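Local coordinates for uncharacterized protein (Eubacterium siraeum, PDB 4NZK) that is of unknown function but belongs to the DHHW family, whose place in the SGNH hydrolase clan is consistent with a hydrolase-like fold, at residues M203-F206 against T207-E211; P184-E187 against L188-K192. All coordinates share one frame; numbering follows the deposited sequence. Where two conformers were deposited one is given.

Interaction 1: M203-F206 against T207-E211; sequences MYAF and TEYNE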
loop_
_atom_site.group_PDB
_atom_site.type_symbol
_atom_site.label_atom_id
_atom_site.label_comp_id
_atom_site.label_asym_id
_atom_site.label_seq_id
_atom_site.Cartn_x
_atom_site.Cartn_y
_atom_site.Cartn_z
HETATM N N MSE A 203 -12.608 -5.938 7.946
HETATM C CA MSE A 203 -12.765 -7.259 8.519
HETATM C C MSE A 203 -14.175 -7.502 8.990
HETATM O O MSE A 203 -14.589 -8.650 9.108
HETATM C CB MSE A 203 -11.814 -7.608 9.676
HETATM C CG MSE A 203 -10.419 -7.767 9.139
HETATM SE SE MSE A 203 -10.310 -9.434 8.114
HETATM C CE MSE A 203 -8.518 -9.111 7.510
ATOM N N TYR A 204 -14.926 -6.449 9.277
ATOM C CA TYR A 204 -16.330 -6.660 9.713
ATOM C C TYR A 204 -17.084 -7.334 8.555
ATOM O O TYR A 204 -17.625 -8.425 8.715
ATOM C CB TYR A 204 -16.937 -5.352 10.233
ATOM C CG TYR A 204 -18.328 -5.480 10.798
ATOM C CD1 TYR A 204 -18.695 -6.560 11.599
ATOM C CD2 TYR A 204 -19.256 -4.479 10.594
ATOM C CE1 TYR A 204 -19.993 -6.662 12.122
ATOM C CE2 TYR A 204 -20.543 -4.588 11.101
ATOM C CZ TYR A 204 -20.901 -5.652 11.870
ATOM O OH TYR A 204 -22.183 -5.700 12.401
ATOM N N ALA A 205 -17.039 -6.733 7.368
ATOM C CA ALA A 205 -17.672 -7.336 6.199
ATOM C C ALA A 205 -17.020 -8.658 5.794
ATOM O O ALA A 205 -17.717 -9.623 5.462
ATOM C CB ALA A 205 -17.643 -6.358 5.028
ATOM N N PHE A 206 -15.680 -8.706 5.774
ATOM C CA PHE A 206 -14.983 -9.904 5.279
ATOM C C PHE A 206 -15.258 -11.139 6.148
ATOM O O PHE A 206 -15.167 -12.258 5.667
ATOM C CB PHE A 206 -13.479 -9.693 5.191
ATOM C CG PHE A 206 -12.979 -9.071 3.917
ATOM C CD1 PHE A 206 -13.449 -7.870 3.448
ATOM C CD2 PHE A 206 -11.983 -9.705 3.217
ATOM C CE1 PHE A 206 -12.911 -7.293 2.308
ATOM C CE2 PHE A 206 -11.458 -9.166 2.055
ATOM C CZ PHE A 206 -11.911 -7.940 1.612
ATOM N N THR A 207 -15.531 -10.949 7.437
ATOM C CA THR A 207 -15.836 -12.062 8.337
ATOM C C THR A 207 -17.347 -12.365 8.373
ATOM O O THR A 207 -17.830 -13.024 9.276
ATOM C CB THR A 207 -15.339 -11.763 9.766
ATOM O OG1 THR A 207 -16.059 -10.623 10.292
ATOM C CG2 THR A 207 -13.794 -11.533 9.737
ATOM N N GLU A 208 -18.063 -11.863 7.375
ATOM C CA GLU A 208 -19.503 -12.034 7.259
ATOM C C GLU A 208 -20.215 -11.417 8.475
ATOM O O GLU A 208 -21.128 -11.992 9.082
ATOM C CB GLU A 208 -19.888 -13.501 7.006
ATOM C CG GLU A 208 -18.992 -14.285 6.039
ATOM C CD GLU A 208 -18.812 -13.657 4.659
ATOM O OE1 GLU A 208 -18.380 -12.483 4.596
ATOM O OE2 GLU A 208 -19.051 -14.356 3.624
ATOM N N TYR A 209 -19.763 -10.203 8.808
ATOM C CA TYR A 209 -20.309 -9.377 9.860
ATOM C C TYR A 209 -20.261 -10.046 11.247
ATOM O O TYR A 209 -21.265 -10.113 12.000
ATOM C CB TYR A 209 -21.699 -8.861 9.419
ATOM C CG TYR A 209 -21.614 -7.978 8.164
ATOM C CD1 TYR A 209 -21.008 -6.749 8.241
ATOM C CD2 TYR A 209 -22.057 -8.400 6.913
ATOM C CE1 TYR A 209 -20.858 -5.924 7.163
ATOM C CE2 TYR A 209 -21.920 -7.584 5.791
ATOM C CZ TYR A 209 -21.316 -6.327 5.926
ATOM O OH TYR A 209 -21.129 -5.453 4.879
ATOM N N ASN A 210 -19.084 -10.574 11.588
ATOM C CA ASN A 210 -18.871 -11.140 12.915
ATOM C C ASN A 210 -18.835 -9.990 13.937
ATOM O O ASN A 210 -17.987 -9.092 13.863
ATOM C CB ASN A 210 -17.560 -11.950 12.950
ATOM C CG ASN A 210 -17.436 -12.793 14.207
ATOM O OD1 ASN A 210 -17.559 -12.280 15.312
ATOM N ND2 ASN A 210 -17.235 -14.087 14.048
ATOM N N GLU A 211 -19.762 -10.031 14.896
ATOM C CA GLU A 211 -19.923 -8.946 15.871
ATOM C C GLU A 211 -18.707 -8.760 16.746
ATOM O O GLU A 211 -18.485 -7.656 17.244
ATOM C CB GLU A 211 -21.206 -9.141 16.719
ATOM C CG GLU A 211 -22.455 -9.035 15.872
ATOM C CD GLU A 211 -22.544 -7.717 15.080
ATOM O OE1 GLU A 211 -22.339 -6.661 15.719
ATOM O OE2 GLU A 211 -22.821 -7.727 13.832
#
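Thr207 OG1 sits between two carbonyls of the last helical turn, 2.7 Å from Met203 O and 3.1 Å from Tyr204 O. The same hydroxyl accepts the N-H of Asn210, three residues on, at a long 3.3 Å between Asn210 N and Thr207 OG1, which completes an ST motif. A chi1 of 64° sets OG1 between the threonine's own N and carbonyl carbon, turning it back on the helix end. That end is a Schellman motif with Glu208, at positive phi, as its C-prime residue: Tyr209 N donates to Tyr204 O at 2.8 Å, and Glu208 N to Ala205 O. Phe206 O is taken by Asn60 ND2.

The reversal places two tyrosines at a T-shaped stack. The CD1 edge of Tyr209 points at the centre of one Tyr204 face; the ring centroids lie 5.0 Å apart with the planes at 85°. The Tyr209 ring in turn lays its own face against the helix, with Ala205 CA at 3.9 Å from the ring centroid, a CH-pi contact. Tyr204 CG is anti to the backbone N, which directs the ring along the outgoing chain toward Glu211. There Tyr204 OH donates to Glu211 OE2 at 2.6 Å, reaching it on the syn side, while Asn210 O lies at the ring's edge, 3.5 Å from Tyr204 CD1. Asn210 itself N-caps the following helix through OD1, bonded to Arg212 N.

The Tyr204 ring is thus fixed at its face by Tyr209 and at its hydroxyl by Glu211, while Thr207 OG1 supplements the backbone bonds. Because Glu211 OE2 accepts the phenol proton, the bond probably favours the ionised carboxylate.

Interaction 2: P184-E187 against L188-K192; sequences PVKE and LSTYK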
loop_
_atom_site.group_PDB
_atom_site.type_symbol
_atom_site.label_atom_id
_atom_site.label_comp_id
_atom_site.label_asym_id
_atom_site.label_seq_id
_atom_site.Cartn_x
_atom_site.Cartn_y
_atom_site.Cartn_z
ATOM N N PRO A 184 16.092 9.494 1.998
ATOM C CA PRO A 184 15.496 8.933 3.232
ATOM C C PRO A 184 14.423 9.786 3.879
ATOM O O PRO A 184 14.476 11.016 3.790
ATOM C CB PRO A 184 16.685 8.770 4.173
ATOM C CG PRO A 184 17.823 9.407 3.514
ATOM C CD PRO A 184 17.553 9.545 2.068
ATOM N N VAL A 185 13.459 9.110 4.517
ATOM C CA VAL A 185 12.384 9.765 5.233
ATOM C C VAL A 185 12.913 10.511 6.463
ATOM O O VAL A 185 14.024 10.254 6.975
ATOM C CB VAL A 185 11.287 8.774 5.683
ATOM C CG1 VAL A 185 10.704 8.036 4.476
ATOM C CG2 VAL A 185 11.815 7.783 6.710
ATOM N N LYS A 186 12.115 11.482 6.878
ATOM C CA LYS A 186 12.323 12.122 8.158
ATOM C C LYS A 186 11.738 11.265 9.265
ATOM O O LYS A 186 10.953 10.338 9.030
ATOM C CB LYS A 186 11.669 13.495 8.169
ATOM C CG LYS A 186 12.234 14.472 7.156
ATOM C CD LYS A 186 11.631 15.860 7.351
ATOM C CE LYS A 186 12.082 16.879 6.338
ATOM N NZ LYS A 186 13.551 17.081 6.389
ATOM N N GLU A 187 12.130 11.613 10.484
ATOM C CA GLU A 187 11.603 11.011 11.678
ATOM C C GLU A 187 10.091 11.230 11.776
ATOM O O GLU A 187 9.586 12.274 11.389
ATOM C CB GLU A 187 12.361 11.667 12.863
ATOM C CG GLU A 187 13.895 11.681 12.594
ATOM C CD GLU A 187 14.753 12.931 11.975
ATOM O OE1 GLU A 187 14.783 13.689 10.883
ATOM O OE2 GLU A 187 15.761 12.954 12.694
ATOM N N LEU A 188 9.371 10.243 12.319
ATOM C CA LEU A 188 7.930 10.395 12.480
ATOM C C LEU A 188 7.559 11.564 13.411
ATOM O O LEU A 188 6.486 12.179 13.290
ATOM C CB LEU A 188 7.346 9.063 12.945
ATOM C CG LEU A 188 5.979 8.676 12.528
ATOM C CD1 LEU A 188 5.636 8.938 11.066
ATOM C CD2 LEU A 188 5.742 7.211 12.873
ATOM N N SER A 189 8.468 11.924 14.305
ATOM C CA SER A 189 8.224 13.061 15.205
ATOM C C SER A 189 8.115 14.395 14.486
ATOM O O SER A 189 7.603 15.357 15.044
ATOM C CB SER A 189 9.308 13.163 16.279
ATOM O OG SER A 189 9.308 12.040 17.125
ATOM N N THR A 190 8.572 14.465 13.244
ATOM C CA THR A 190 8.471 15.693 12.455
ATOM C C THR A 190 7.076 15.873 11.859
ATOM O O THR A 190 6.733 16.943 11.317
ATOM C CB THR A 190 9.510 15.735 11.291
ATOM O OG1 THR A 190 9.216 14.742 10.294
ATOM C CG2 THR A 190 10.904 15.537 11.820
ATOM N N TYR A 191 6.272 14.814 11.903
ATOM C CA TYR A 191 4.921 14.847 11.343
ATOM C C TYR A 191 3.930 15.257 12.453
ATOM O O TYR A 191 4.222 15.089 13.644
ATOM C CB TYR A 191 4.547 13.441 10.871
ATOM C CG TYR A 191 5.262 12.877 9.647
ATOM C CD1 TYR A 191 6.622 12.603 9.648
ATOM C CD2 TYR A 191 4.548 12.553 8.513
ATOM C CE1 TYR A 191 7.228 12.078 8.526
ATOM C CE2 TYR A 191 5.174 12.033 7.393
ATOM C CZ TYR A 191 6.498 11.787 7.411
ATOM O OH TYR A 191 7.082 11.256 6.273
ATOM N N LYS A 192 2.758 15.744 12.054
ATOM C CA LYS A 192 1.640 15.979 12.972
ATOM C C LYS A 192 0.829 14.703 13.058
ATOM O O LYS A 192 0.369 14.162 12.048
ATOM C CB LYS A 192 0.753 17.146 12.510
ATOM C CG LYS A 192 -0.380 17.470 13.472
ATOM C CD LYS A 192 -1.246 18.616 12.962
HETATM O O HOH W 1 9.614 11.856 5.636
#
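Tyr191 turns the edge of its ring to Glu187 O, which lies in the ring plane 3.5 Å from Tyr191 CD1. Over one face, displaced toward the rim, is Leu188 CD1, 4.0 Å above the plane; the Tyr191 side chain also touches Tyr223, Pro225 and Asp300. At the far end, one water joins the phenol to the preceding loop, 2.7 Å from Tyr191 OH and accepting from Lys186 N at 2.8 Å.

Glu187 O takes two bonds from Thr190. The backbone Thr190 N approaches at 3.0 Å from above the carbonyl plane, with the N-H angle at 160°, and opens the 3-10 turn that Tyr191 N continues onto Leu188 O. The hydroxyl Thr190 OG1, with chi1 at 68° directing it back over the turn, reaches Glu187 O at 2.7 Å, nearly along the C=O axis. Lys186 CB also packs 3.5 Å from Thr190 OG1.

A valine in place of Thr190 has no hydroxyl, so Glu187 O would probably be left with the backbone bond alone and the turn less firmly closed. Two donors on distinct approaches imply a turn fixed by polar bonds, with the tyrosine edge alongside.

In the fold
From the N terminus, the chain first reaches interaction 2, which closes the turn between helix 167-180 and strand 192-199. Lys186 O bonds to Tyr171 of that helix, and Lys192 pairs with Ile224, so this turn ties the helix to the two-stranded sheet of 192-199 and 218-224. Interaction 1 follows in the connection between those two strands, ending helix 203-206 and leading into helix 211-214, and it leans on strand 62-67 of the three-stranded sheet. The contacts are in series, neither nested nor crossed. The centres of interactions 1 and 2 lie 34 Å apart. Their nearest atoms are about 22 Å apart, so they do not touch.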